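Local coordinates for protein MIP07328p (Drosophila melanogaster, PDB 6FKK) that probably acts as a chemorepellent axon-guidance cue, a membrane-spanning semaphorin whose extracellular sema and PSI domains, the part held here, take part in receptor recognition, at residues A[393-398]-A[403-408]; A[417-422]-A[491-496]; A[227-232]-A[311-316]; A[208-213]-A[307-312]; A[79-84]-A[146-151]. All blocks are in the same frame, centred on the assembly; numbering follows the deposited sequence.

Interaction 1 (A[393-398]-A[403-408])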
# COMPACT_ATOMS: atom_id res chain seq x y z
N PRO A 393 -10.01 -1.09 -11.01
CA PRO A 393 -9.42 -0.56 -12.25
C PRO A 393 -10.29 -0.78 -13.47
O PRO A 393 -11.00 -1.78 -13.60
CB PRO A 393 -8.11 -1.34 -12.37
CG PRO A 393 -8.40 -2.64 -11.72
CD PRO A 393 -9.36 -2.34 -10.59
N GLN A 394 -10.22 0.19 -14.38
CA GLN A 394 -10.76 0.07 -15.74
C GLN A 394 -12.26 -0.22 -15.73
O GLN A 394 -12.74 -1.16 -16.37
CB GLN A 394 -10.00 -0.98 -16.54
CG GLN A 394 -8.53 -0.62 -16.77
CD GLN A 394 -8.35 0.69 -17.52
OE1 GLN A 394 -8.48 0.74 -18.74
NE2 GLN A 394 -8.05 1.75 -16.78
N VAL A 395 -13.01 0.60 -15.00
CA VAL A 395 -14.47 0.53 -15.03
C VAL A 395 -14.94 1.21 -16.31
O VAL A 395 -14.63 2.39 -16.55
CB VAL A 395 -15.08 1.19 -13.79
CG1 VAL A 395 -16.60 1.17 -13.88
CG2 VAL A 395 -14.61 0.47 -12.54
N LYS A 396 -15.68 0.48 -17.14
CA LYS A 396 -16.15 1.01 -18.41
C LYS A 396 -17.38 1.88 -18.20
O LYS A 396 -18.40 1.41 -17.67
CB LYS A 396 -16.46 -0.13 -19.38
CG LYS A 396 -16.70 0.33 -20.82
CD LYS A 396 -17.09 -0.84 -21.71
CE LYS A 396 -17.34 -0.39 -23.14
NZ LYS A 396 -16.11 0.16 -23.77
N SER A 397 -17.29 3.15 -18.60
CA SER A 397 -18.40 4.07 -18.45
C SER A 397 -19.44 3.83 -19.55
O SER A 397 -19.19 3.13 -20.54
CB SER A 397 -17.90 5.52 -18.48
OG SER A 397 -17.21 5.81 -19.69
N LEU A 398 -20.63 4.42 -19.36
CA LEU A 398 -21.68 4.30 -20.37
C LEU A 398 -21.20 4.79 -21.72
O LEU A 398 -21.55 4.22 -22.77
CB LEU A 398 -22.91 5.11 -19.95
CG LEU A 398 -24.02 5.16 -21.01
CD1 LEU A 398 -24.67 3.80 -21.09
CD2 LEU A 398 -25.03 6.23 -20.67
N TYR A 403 -12.26 4.15 -16.62
CA TYR A 403 -11.79 4.95 -15.50
C TYR A 403 -11.46 4.05 -14.32
O TYR A 403 -12.17 3.07 -14.06
CB TYR A 403 -12.83 5.99 -15.08
CG TYR A 403 -13.27 6.92 -16.18
CD1 TYR A 403 -12.60 8.12 -16.42
CD2 TYR A 403 -14.37 6.61 -16.98
CE1 TYR A 403 -13.01 8.97 -17.43
CE2 TYR A 403 -14.78 7.46 -17.98
CZ TYR A 403 -14.10 8.64 -18.21
OH TYR A 403 -14.51 9.49 -19.21
N ASP A 404 -10.39 4.38 -13.61
CA ASP A 404 -10.08 3.72 -12.35
C ASP A 404 -10.87 4.38 -11.23
O ASP A 404 -10.69 5.58 -10.96
CB ASP A 404 -8.58 3.79 -12.06
CG ASP A 404 -7.76 2.94 -13.01
OD1 ASP A 404 -8.37 2.17 -13.78
OD2 ASP A 404 -6.52 3.03 -12.98
N VAL A 405 -11.74 3.62 -10.58
CA VAL A 405 -12.45 4.12 -9.41
C VAL A 405 -11.56 3.92 -8.19
O VAL A 405 -11.22 2.78 -7.84
CB VAL A 405 -13.80 3.41 -9.23
CG1 VAL A 405 -14.56 4.00 -8.05
CG2 VAL A 405 -14.62 3.53 -10.50
N ILE A 406 -11.17 5.02 -7.56
CA ILE A 406 -10.19 5.00 -6.48
C ILE A 406 -10.91 5.15 -5.15
O ILE A 406 -11.74 6.05 -4.97
CB ILE A 406 -9.14 6.11 -6.66
CG1 ILE A 406 -8.42 5.93 -8.00
CG2 ILE A 406 -8.16 6.10 -5.51
CD1 ILE A 406 -7.70 7.16 -8.48
N TYR A 407 -10.60 4.26 -4.21
CA TYR A 407 -11.19 4.27 -2.87
C TYR A 407 -10.12 4.65 -1.86
O TYR A 407 -8.99 4.15 -1.92
CB TYR A 407 -11.79 2.91 -2.52
CG TYR A 407 -12.91 2.47 -3.43
CD1 TYR A 407 -12.66 1.97 -4.70
CD2 TYR A 407 -14.24 2.55 -3.02
CE1 TYR A 407 -13.68 1.57 -5.54
CE2 TYR A 407 -15.27 2.15 -3.84
CZ TYR A 407 -14.99 1.66 -5.10
OH TYR A 407 -16.01 1.26 -5.93
N SER A 408 -10.47 5.53 -0.93
CA SER A 408 -9.54 5.98 0.09
C SER A 408 -10.25 6.11 1.42
O SER A 408 -11.38 6.60 1.49
CB SER A 408 -8.91 7.33 -0.30
OG SER A 408 -7.90 7.71 0.61

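Interaction 2 (A[417-422]-A[491-496])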
# COMPACT_ATOMS: atom_id res chain seq x y z
N LYS A 417 -14.91 7.79 -2.66
CA LYS A 417 -14.79 7.33 -4.04
C LYS A 417 -14.52 8.52 -4.94
O LYS A 417 -15.11 9.59 -4.75
CB LYS A 417 -16.06 6.62 -4.50
CG LYS A 417 -16.54 5.46 -3.66
CD LYS A 417 -17.90 4.99 -4.15
CE LYS A 417 -18.35 3.70 -3.49
NZ LYS A 417 -18.44 3.80 -2.01
N PHE A 418 -13.64 8.34 -5.92
CA PHE A 418 -13.43 9.39 -6.91
C PHE A 418 -12.76 8.80 -8.15
O PHE A 418 -12.10 7.76 -8.09
CB PHE A 418 -12.58 10.54 -6.35
CG PHE A 418 -11.13 10.21 -6.16
CD1 PHE A 418 -10.67 9.66 -4.98
CD2 PHE A 418 -10.21 10.48 -7.17
CE1 PHE A 418 -9.33 9.37 -4.80
CE2 PHE A 418 -8.87 10.18 -7.00
CZ PHE A 418 -8.43 9.63 -5.82
N ILE A 419 -12.95 9.49 -9.27
CA ILE A 419 -12.27 9.19 -10.52
C ILE A 419 -11.62 10.48 -11.02
O ILE A 419 -11.90 11.57 -10.53
CB ILE A 419 -13.21 8.61 -11.59
CG1 ILE A 419 -14.26 9.65 -12.00
CG2 ILE A 419 -13.87 7.33 -11.10
CD1 ILE A 419 -15.12 9.22 -13.17
N ASN A 420 -10.74 10.33 -12.00
CA ASN A 420 -10.02 11.45 -12.59
C ASN A 420 -10.39 11.60 -14.06
O ASN A 420 -10.53 10.60 -14.77
CB ASN A 420 -8.51 11.28 -12.45
CG ASN A 420 -8.04 11.39 -11.01
OD1 ASN A 420 -7.49 10.44 -10.45
ND2 ASN A 420 -8.25 12.55 -10.40
N ILE A 421 -10.55 12.84 -14.50
CA ILE A 421 -10.82 13.16 -15.89
C ILE A 421 -9.82 14.21 -16.33
O ILE A 421 -9.72 15.28 -15.71
CB ILE A 421 -12.26 13.65 -16.11
CG1 ILE A 421 -13.26 12.51 -15.90
CG2 ILE A 421 -12.42 14.25 -17.50
CD1 ILE A 421 -14.70 12.93 -16.06
N LEU A 422 -9.07 13.92 -17.39
CA LEU A 422 -8.05 14.82 -17.91
C LEU A 422 -8.57 15.47 -19.19
O LEU A 422 -8.93 14.76 -20.14
CB LEU A 422 -6.74 14.07 -18.17
CG LEU A 422 -5.53 14.89 -18.61
CD1 LEU A 422 -5.15 15.88 -17.52
CD2 LEU A 422 -4.36 13.99 -18.95
N GLN A 491 -22.34 10.36 -10.35
CA GLN A 491 -21.22 10.40 -11.29
C GLN A 491 -20.29 9.21 -11.12
O GLN A 491 -19.09 9.30 -11.39
CB GLN A 491 -20.45 11.72 -11.17
CG GLN A 491 -21.23 12.91 -11.70
CD GLN A 491 -20.40 14.17 -11.76
OE1 GLN A 491 -19.72 14.52 -10.80
NE2 GLN A 491 -20.45 14.86 -12.90
N ASP A 492 -20.83 8.08 -10.67
CA ASP A 492 -20.10 6.82 -10.70
C ASP A 492 -20.09 6.28 -12.12
O ASP A 492 -21.17 6.13 -12.72
CB ASP A 492 -20.74 5.81 -9.74
CG ASP A 492 -19.84 4.60 -9.46
OD1 ASP A 492 -19.25 4.05 -10.41
OD2 ASP A 492 -19.74 4.20 -8.28
N PRO A 493 -18.93 6.01 -12.71
CA PRO A 493 -18.90 5.52 -14.10
C PRO A 493 -19.62 4.20 -14.31
O PRO A 493 -19.88 3.84 -15.46
CB PRO A 493 -17.39 5.39 -14.39
CG PRO A 493 -16.76 5.25 -13.05
CD PRO A 493 -17.58 6.10 -12.12
N ILE A 494 -19.96 3.49 -13.23
CA ILE A 494 -20.59 2.19 -13.36
C ILE A 494 -22.11 2.25 -13.22
O ILE A 494 -22.79 1.29 -13.62
CB ILE A 494 -20.00 1.20 -12.33
CG1 ILE A 494 -19.95 -0.21 -12.90
CG2 ILE A 494 -20.78 1.23 -11.03
CD1 ILE A 494 -19.09 -1.15 -12.09
N CYS A 495 -22.66 3.34 -12.69
CA CYS A 495 -24.11 3.50 -12.55
C CYS A 495 -24.63 4.34 -13.71
O CYS A 495 -24.09 5.42 -13.99
CB CYS A 495 -24.49 4.15 -11.22
SG CYS A 495 -23.81 3.39 -9.71
N ALA A 496 -25.69 3.86 -14.36
CA ALA A 496 -26.38 4.60 -15.40
C ALA A 496 -27.87 4.48 -15.17
O ALA A 496 -28.35 3.52 -14.56
CB ALA A 496 -26.00 4.10 -16.80

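Interaction 3 (A[227-232]-A[311-316])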
# COMPACT_ATOMS: atom_id res chain seq x y z
N SER A 227 9.64 10.09 1.62
CA SER A 227 9.10 8.81 1.18
C SER A 227 9.99 8.23 0.09
O SER A 227 10.42 8.95 -0.82
CB SER A 227 7.67 8.96 0.67
OG SER A 227 6.83 9.50 1.68
N ARG A 228 10.27 6.93 0.18
CA ARG A 228 11.22 6.28 -0.71
C ARG A 228 10.62 5.03 -1.32
O ARG A 228 9.73 4.40 -0.75
CB ARG A 228 12.51 5.89 0.04
CG ARG A 228 13.07 6.94 0.97
CD ARG A 228 13.87 8.00 0.23
NE ARG A 228 14.81 8.66 1.13
CZ ARG A 228 15.56 9.70 0.79
NH1 ARG A 228 15.47 10.21 -0.44
NH2 ARG A 228 16.40 10.24 1.66
N VAL A 229 11.13 4.67 -2.50
CA VAL A 229 10.96 3.34 -3.07
C VAL A 229 12.35 2.74 -3.22
O VAL A 229 13.26 3.38 -3.75
CB VAL A 229 10.21 3.37 -4.41
CG1 VAL A 229 10.87 4.32 -5.40
CG2 VAL A 229 10.11 1.97 -4.99
N ALA A 230 12.52 1.52 -2.72
CA ALA A 230 13.79 0.81 -2.79
C ALA A 230 13.58 -0.53 -3.49
O ALA A 230 12.46 -1.06 -3.52
CB ALA A 230 14.39 0.60 -1.40
N ARG A 231 14.65 -1.06 -4.06
CA ARG A 231 14.57 -2.31 -4.80
C ARG A 231 15.79 -3.17 -4.52
O ARG A 231 16.86 -2.68 -4.14
CB ARG A 231 14.43 -2.07 -6.31
CG ARG A 231 15.74 -1.90 -7.06
CD ARG A 231 15.49 -1.69 -8.54
NE ARG A 231 16.72 -1.65 -9.32
CZ ARG A 231 16.77 -1.44 -10.63
NH1 ARG A 231 15.64 -1.24 -11.30
NH2 ARG A 231 17.93 -1.42 -11.26
N VAL A 232 15.61 -4.48 -4.71
CA VAL A 232 16.69 -5.46 -4.61
C VAL A 232 16.51 -6.47 -5.73
O VAL A 232 15.39 -6.77 -6.16
CB VAL A 232 16.71 -6.16 -3.24
CG1 VAL A 232 17.12 -5.20 -2.14
CG2 VAL A 232 15.35 -6.77 -2.93
N ALA A 311 12.82 3.31 -13.89
CA ALA A 311 13.70 4.16 -14.68
C ALA A 311 14.57 5.05 -13.80
O ALA A 311 15.67 5.44 -14.21
CB ALA A 311 12.88 5.02 -15.65
N ALA A 312 14.10 5.38 -12.59
CA ALA A 312 14.87 6.24 -11.70
C ALA A 312 16.20 5.60 -11.32
O ALA A 312 17.18 6.30 -11.08
CB ALA A 312 14.06 6.57 -10.45
N PHE A 313 16.25 4.27 -11.27
CA PHE A 313 17.46 3.55 -10.92
C PHE A 313 18.42 3.42 -12.09
O PHE A 313 19.45 2.74 -11.96
CB PHE A 313 17.10 2.17 -10.37
CG PHE A 313 16.16 2.22 -9.20
CD1 PHE A 313 16.63 2.48 -7.92
CD2 PHE A 313 14.80 2.03 -9.38
CE1 PHE A 313 15.76 2.53 -6.85
CE2 PHE A 313 13.93 2.08 -8.31
CZ PHE A 313 14.41 2.33 -7.04
N ASP A 314 18.11 4.04 -13.22
CA ASP A 314 19.04 4.16 -14.34
C ASP A 314 19.72 5.52 -14.40
O ASP A 314 20.48 5.77 -15.34
CB ASP A 314 18.32 3.88 -15.66
CG ASP A 314 17.69 2.50 -15.71
OD1 ASP A 314 18.27 1.55 -15.14
OD2 ASP A 314 16.60 2.36 -16.31
N GLY A 315 19.46 6.40 -13.43
CA GLY A 315 20.00 7.74 -13.43
C GLY A 315 21.26 7.86 -12.59
O GLY A 315 21.91 6.88 -12.23
N GLU A 316 21.60 9.10 -12.27
CA GLU A 316 22.81 9.40 -11.54
C GLU A 316 22.64 9.06 -10.06
O GLU A 316 21.53 9.04 -9.52
CB GLU A 316 23.19 10.87 -11.70
CG GLU A 316 23.52 11.26 -13.13
CD GLU A 316 23.66 12.76 -13.30
OE1 GLU A 316 22.75 13.49 -12.85
OE2 GLU A 316 24.68 13.21 -13.87

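Interaction 4 (A[208-213]-A[307-312])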
# COMPACT_ATOMS: atom_id res chain seq x y z
N LEU A 208 10.30 -4.53 -4.78
CA LEU A 208 10.23 -3.11 -4.45
C LEU A 208 9.67 -2.94 -3.05
O LEU A 208 8.71 -3.61 -2.66
CB LEU A 208 9.35 -2.37 -5.46
CG LEU A 208 9.71 -2.55 -6.94
CD1 LEU A 208 8.57 -2.07 -7.82
CD2 LEU A 208 10.99 -1.82 -7.28
N PHE A 209 10.27 -2.04 -2.28
CA PHE A 209 9.82 -1.70 -0.94
C PHE A 209 9.47 -0.22 -0.87
O PHE A 209 10.18 0.61 -1.44
CB PHE A 209 10.88 -2.03 0.12
CG PHE A 209 11.22 -3.49 0.20
CD1 PHE A 209 12.17 -4.05 -0.63
CD2 PHE A 209 10.57 -4.31 1.12
CE1 PHE A 209 12.48 -5.39 -0.55
CE2 PHE A 209 10.88 -5.65 1.20
CZ PHE A 209 11.83 -6.20 0.37
N PHE A 210 8.38 0.10 -0.18
CA PHE A 210 7.92 1.47 -0.02
C PHE A 210 7.88 1.81 1.46
O PHE A 210 7.32 1.06 2.26
CB PHE A 210 6.54 1.66 -0.66
CG PHE A 210 6.52 1.45 -2.15
CD1 PHE A 210 6.41 0.17 -2.68
CD2 PHE A 210 6.63 2.52 -3.01
CE1 PHE A 210 6.40 -0.03 -4.04
CE2 PHE A 210 6.62 2.33 -4.38
CZ PHE A 210 6.51 1.05 -4.90
N PHE A 211 8.48 2.95 1.82
CA PHE A 211 8.61 3.32 3.22
C PHE A 211 8.91 4.81 3.31
O PHE A 211 9.25 5.46 2.32
CB PHE A 211 9.70 2.51 3.92
CG PHE A 211 11.07 2.71 3.36
CD1 PHE A 211 11.51 1.98 2.27
CD2 PHE A 211 11.94 3.64 3.92
CE1 PHE A 211 12.78 2.16 1.75
CE2 PHE A 211 13.21 3.83 3.41
CZ PHE A 211 13.63 3.09 2.32
N ARG A 212 8.79 5.34 4.52
CA ARG A 212 9.20 6.69 4.85
C ARG A 212 10.32 6.63 5.88
O ARG A 212 10.36 5.72 6.71
CB ARG A 212 8.03 7.52 5.40
CG ARG A 212 7.36 6.92 6.62
CD ARG A 212 6.14 7.72 7.05
NE ARG A 212 5.52 7.18 8.25
CZ ARG A 212 4.57 6.25 8.25
NH1 ARG A 212 4.14 5.75 7.10
NH2 ARG A 212 4.06 5.81 9.40
N GLU A 213 11.24 7.59 5.80
CA GLU A 213 12.42 7.56 6.65
C GLU A 213 12.95 8.98 6.83
O GLU A 213 12.54 9.90 6.13
CB GLU A 213 13.51 6.66 6.06
CG GLU A 213 14.11 7.19 4.77
CD GLU A 213 15.39 6.48 4.37
OE1 GLU A 213 15.82 6.64 3.21
OE2 GLU A 213 15.96 5.77 5.22
N ASP A 307 7.02 1.82 -14.66
CA ASP A 307 8.12 2.06 -15.59
C ASP A 307 8.92 3.30 -15.21
O ASP A 307 10.12 3.38 -15.49
CB ASP A 307 7.58 2.18 -17.01
CG ASP A 307 6.90 0.90 -17.49
OD1 ASP A 307 7.43 -0.20 -17.20
OD2 ASP A 307 5.84 1.00 -18.13
N ASP A 308 8.27 4.28 -14.57
CA ASP A 308 8.99 5.46 -14.08
C ASP A 308 9.77 5.15 -12.81
O ASP A 308 10.85 5.72 -12.60
CB ASP A 308 8.03 6.61 -13.84
CG ASP A 308 7.55 7.27 -15.12
OD1 ASP A 308 8.26 7.16 -16.14
OD2 ASP A 308 6.46 7.89 -15.11
N ILE A 309 9.25 4.26 -11.96
CA ILE A 309 9.99 3.86 -10.77
C ILE A 309 11.27 3.14 -11.16
O ILE A 309 12.36 3.46 -10.67
CB ILE A 309 9.10 2.99 -9.86
CG1 ILE A 309 7.89 3.79 -9.38
CG2 ILE A 309 9.91 2.47 -8.68
CD1 ILE A 309 6.96 3.00 -8.50
N LEU A 310 11.15 2.15 -12.04
CA LEU A 310 12.32 1.39 -12.46
C LEU A 310 13.30 2.25 -13.25
O LEU A 310 14.50 1.95 -13.27
CB LEU A 310 11.89 0.18 -13.28
CG LEU A 310 11.01 -0.84 -12.55
CD1 LEU A 310 10.54 -1.94 -13.50
CD2 LEU A 310 11.77 -1.44 -11.38
N ALA A 311 12.82 3.31 -13.89
CA ALA A 311 13.70 4.16 -14.68
C ALA A 311 14.57 5.05 -13.80
O ALA A 311 15.67 5.44 -14.21
CB ALA A 311 12.88 5.02 -15.65
N ALA A 312 14.10 5.38 -12.59
CA ALA A 312 14.87 6.24 -11.70
C ALA A 312 16.20 5.60 -11.32
O ALA A 312 17.18 6.30 -11.08
CB ALA A 312 14.06 6.57 -10.45

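Interaction 5 (A[79-84]-A[146-151])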
# COMPACT_ATOMS: atom_id res chain seq x y z
N GLU A 79 0.54 -6.03 28.91
CA GLU A 79 -0.19 -7.27 28.65
C GLU A 79 -0.60 -7.36 27.18
O GLU A 79 -0.46 -8.41 26.55
CB GLU A 79 -1.40 -7.37 29.57
CG GLU A 79 -2.16 -8.70 29.53
CD GLU A 79 -3.06 -8.84 28.31
OE1 GLU A 79 -3.25 -9.98 27.84
OE2 GLU A 79 -3.57 -7.80 27.83
N TRP A 80 -1.12 -6.27 26.63
CA TRP A 80 -1.62 -6.29 25.26
C TRP A 80 -0.50 -6.53 24.27
O TRP A 80 -0.74 -7.03 23.16
CB TRP A 80 -2.38 -5.00 24.94
CG TRP A 80 -1.56 -3.76 25.14
CD1 TRP A 80 -1.28 -3.14 26.33
CD2 TRP A 80 -0.91 -2.99 24.12
NE1 TRP A 80 -0.51 -2.03 26.11
CE2 TRP A 80 -0.26 -1.91 24.76
CE3 TRP A 80 -0.82 -3.10 22.73
CZ2 TRP A 80 0.47 -0.96 24.06
CZ3 TRP A 80 -0.09 -2.15 22.03
CH2 TRP A 80 0.54 -1.09 22.70
N ASP A 81 0.73 -6.19 24.64
CA ASP A 81 1.88 -6.47 23.79
C ASP A 81 2.31 -7.93 23.88
O ASP A 81 2.78 -8.50 22.89
CB ASP A 81 3.04 -5.55 24.15
CG ASP A 81 2.97 -4.21 23.45
OD1 ASP A 81 2.43 -4.14 22.32
OD2 ASP A 81 3.45 -3.22 24.03
N CYS A 82 2.16 -8.55 25.05
CA CYS A 82 2.62 -9.92 25.27
C CYS A 82 1.55 -10.91 24.80
O CYS A 82 0.92 -11.64 25.58
CB CYS A 82 2.98 -10.13 26.74
SG CYS A 82 4.36 -9.11 27.30
N HIS A 83 1.35 -10.93 23.48
CA HIS A 83 0.50 -11.89 22.81
C HIS A 83 1.19 -12.31 21.52
O HIS A 83 2.31 -11.89 21.22
CB HIS A 83 -0.90 -11.31 22.54
CG HIS A 83 -1.83 -11.40 23.71
ND1 HIS A 83 -2.65 -12.48 23.92
CD2 HIS A 83 -2.07 -10.53 24.72
CE1 HIS A 83 -3.36 -12.28 25.02
NE2 HIS A 83 -3.02 -11.11 25.53
N ASN A 84 0.51 -13.15 20.74
CA ASN A 84 1.05 -13.66 19.48
C ASN A 84 0.18 -13.12 18.35
O ASN A 84 -0.80 -13.73 17.94
CB ASN A 84 1.09 -15.19 19.48
CG ASN A 84 1.76 -15.74 18.24
OD1 ASN A 84 2.59 -15.08 17.62
ND2 ASN A 84 1.40 -16.97 17.87
N PRO A 146 7.99 -9.08 12.60
CA PRO A 146 8.13 -8.02 13.60
C PRO A 146 7.87 -8.53 15.01
O PRO A 146 7.32 -9.61 15.23
CB PRO A 146 7.07 -6.99 13.18
CG PRO A 146 6.05 -7.79 12.45
CD PRO A 146 6.83 -8.86 11.72
N TYR A 147 8.29 -7.72 15.98
CA TYR A 147 8.11 -8.04 17.38
C TYR A 147 6.80 -7.51 17.95
O TYR A 147 6.26 -8.09 18.89
CB TYR A 147 9.27 -7.48 18.21
CG TYR A 147 10.60 -8.17 18.01
CD1 TYR A 147 11.31 -8.02 16.82
CD2 TYR A 147 11.16 -8.95 19.01
CE1 TYR A 147 12.53 -8.64 16.64
CE2 TYR A 147 12.38 -9.57 18.84
CZ TYR A 147 13.06 -9.42 17.65
OH TYR A 147 14.27 -10.04 17.47
N SER A 148 6.29 -6.42 17.39
CA SER A 148 5.12 -5.72 17.89
C SER A 148 4.01 -5.70 16.85
O SER A 148 4.29 -5.74 15.65
CB SER A 148 5.49 -4.28 18.28
OG SER A 148 4.35 -3.53 18.66
N PRO A 149 2.75 -5.64 17.28
CA PRO A 149 1.65 -5.50 16.31
C PRO A 149 1.65 -4.19 15.55
O PRO A 149 0.80 -4.00 14.68
CB PRO A 149 0.39 -5.62 17.19
CG PRO A 149 0.85 -5.27 18.56
CD PRO A 149 2.25 -5.80 18.65
N ALA A 150 2.58 -3.28 15.85
CA ALA A 150 2.65 -2.01 15.14
C ALA A 150 2.83 -2.24 13.64
O ALA A 150 3.68 -3.02 13.22
CB ALA A 150 3.80 -1.17 15.69
N HIS A 151 2.01 -1.55 12.85
CA HIS A 151 2.02 -1.70 11.39
C HIS A 151 3.12 -0.83 10.77
O HIS A 151 2.87 0.05 9.94
CB HIS A 151 0.65 -1.36 10.81
CG HIS A 151 -0.48 -2.12 11.45
ND1 HIS A 151 -0.76 -3.43 11.16
CD2 HIS A 151 -1.41 -1.73 12.36
CE1 HIS A 151 -1.80 -3.83 11.86
NE2 HIS A 151 -2.21 -2.82 12.60

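Interaction 1 (A[393-398]-A[403-408])
Val395 and Tyr403 form an antiparallel hydrogen-bonded pair, with Val395 N giving a 2.8 Å bond to Tyr403 O and Tyr403 N a straighter one, 3.0 Å, to Val395 O. Just before this pair Gln394 takes up positive phi and psi, and two residues, Pro393 and Gln394, stand against the single residue Asp404 before His392 and Val405 pair again, an arrangement that fits a beta bulge. Asp404 reaches over from the other strand to the bulged residues. Its OD1 takes two bonds: Gln394 N, 2.8 Å away, meets this oxygen nearly along the C-O axis, while Gln394 NE2, at 3.0 Å, comes from above the carboxylate plane. A bend at chi2 (-59°) brings the Gln394 amide back to this oxygen; amide and carboxylate planes stand 84° apart. The hairpin of strands 386-396 and 402-410 lies in a four-stranded antiparallel sheet, as expected for a blade of the sema beta-propeller. Asp404 OD2 turns to the next sheet, bonded to Ser279 OG and Tyr286 OH of neighbouring strands. Replacing Asp404 by alanine would probably leave Gln394 N and its side-chain amide without their common acceptor, and the two hydroxyls without theirs. On another side of the hairpin, Val395 CG2 packs on Val405 CG2 at 3.7 Å. Towards the turn, Ser397 OG, bonded to Ala401 O, sits at the edge of the Tyr403 ring, 3.4 Å from CE2.

Interaction 2 (A[417-422]-A[491-496])
Ile419 and Pro493 carry the close-packed part of this small, buried contact, which covers only 124 Å² in all. The CG2 methyl of Ile419 lies 4.0 Å from Pro493 CD and about as near to Pro493 CG, and the second branch adds its end, Ile419 CD1 standing 4.1 Å from Pro493 CD. Both branches can reach the ring because CG1 is held between the backbone N and the carbonyl carbon (chi1 65°), which leaves CG2 beside the backbone N. Pro493 is also covered by Val405 of the adjoining strand and by Leu523. Away from this apolar centre the fit is looser. Ile419 CD1 comes no nearer than 4.4 Å to Gln491 O, and Lys417 NZ is 6.4 Å from Asp492 OD2, too far to pair; the lysine bonds instead to His477 and the carboxylate oxygen to His476. Further along the strand the chain runs out to the exposed Leu422. The proline is presented by a type I turn from Asp492 to Cys495, reinforced by an Asx turn in which Asp492 OD1 accepts from Ile494 N at 3.0 Å. With Cys495 joined to Cys478, the arrangement is that of a disulfide-rich PSI module docked against a blade of the sema propeller.

Interaction 3 (A[227-232]-A[311-316])
Arg231 CG lies between its backbone N and carbonyl carbon (chi1 87°), and from there the chain runs extended to NE, while Phe313 CG stands beside its own backbone N (chi1 -55°); set in this way, the two side chains slide past each other in opposite directions. The aliphatic end of the arginine covers the ring: CD sits 4.0 Å from the Phe313 centroid, over the face, a CH-pi contact. Beyond it the guanidinium is turned 21° from the ring plane and has slid off the ring, bringing its CZ to 3.6 Å from Phe313 CB, which lies over the centre of one guanidinium face. At the polar end NH2 makes a weak bond to Gly341 O, and Asp314 OD1 stays 4.9 Å from that NH2. At the edge of the ring and in its plane, Val229 O approaches Phe313 CZ to 3.6 Å. With an alanine in place of Arg231, the ring is likely to lose the cover of one face and Gly341 O its weak donor. The phenylalanine lies in the type I turn from Ala312 to Gly315 and reaches back to strands 225-233 and 251-259, touching Leu251 of the latter, while Leu208 and Tyr206 of strand 206-214 pack on Arg231, which also touches Leu310 of helix 306-312.

Interaction 4 (A[208-213]-A[307-312])
Leu208 and Leu310 make the purely aliphatic part of this contact, their side chains crossing at about a right angle so that one methyl meets one methyl, Leu208 CD2 to Leu310 CD2, at 4.2 Å. The second part is aromatic to aliphatic. Phe210 and Ile309 come from opposite directions, and Ile309 CD1 ends at the edge of the ring, near its plane, 4.1 Å from Phe210 CZ and scarcely farther from CE2. The isoleucine reaches that edge with CG1 beside the backbone N (chi1 -63°) and CD1 fully extended (chi2 179°). Backbone bonding is directed elsewhere: along the helix, with Ala312 N to Asp308 O at 3.3 Å, and from strand 206-214 to the strands on both sides, for instance Phe210 with Val198 and Phe211 with Arg228. Val229, touching both Phe210 and Ile309, fills in from the adjacent strand. Between segments 208-213 and 307-312 the joint is methyl and ring-edge packing, which depends on shape and burial and on no directional bond.

Interaction 5 (A[79-84]-A[146-151])
A bond of 2.6 Å from His83 NE2 to Glu79 OE1 braces the turn from which Asp81 meets Ser148 and Pro149 of the facing loop. The turn includes an inverse gamma turn centred on Cys82, whose disulfide to Cys72 ties it to helix 66-74, and both loops belong to the sema domain. The carboxylate of Glu79 offers its syn side, with the donor 34° out of its plane, whereas the oxygen lies close to the plane of the imidazole. On its other nitrogen, His83 ND1 is bonded to Asp44 OD2, which should fix the rotation of the ring. Between the loops the touch is slight, 99 Å² in all, and made mainly by one oxygen: Asp81 OD1 is 4.0 Å from Pro149 CD, the two side chains crossing at about a right angle. The same oxygen stays 4.2 Å from Ser148 OG, too far for a hydrogen bond, and also rests over one face of the neighbouring Trp80 indole, towards its rim. Tyr105 packs against both Asp81 and Ser148. In the second loop Ser148 OG accepts a weak bond from the backbone N of Ala150, a residue touched by an N-linked sugar. Beyond it, Pro149 O sits over the centre of the His151 ring, 3.7 Å above its plane.

How the interactions relate
Interactions 1 and 2 meet on one sheet, where strands 402-410 and 414-423 are neighbours and Ile406 N probably bonds to Phe418 O; the first closes a hairpin with polar bonds and is partly buried, the second is a buried apolar junction to the PSI module. Interactions 3 and 4, both buried and with centres about 5 Å apart, share Ala311 and Ala312 and set adjacent strands against helix 306-312 and the turn that includes Phe313, one mainly through an arginine laid on that ring, the other through methyls and a ring edge. Interaction 5 stands apart, about 37 Å from interaction 1 between centres: a thin loop-to-loop touch near a glycan, its meeting residues largely buried among exposed neighbours.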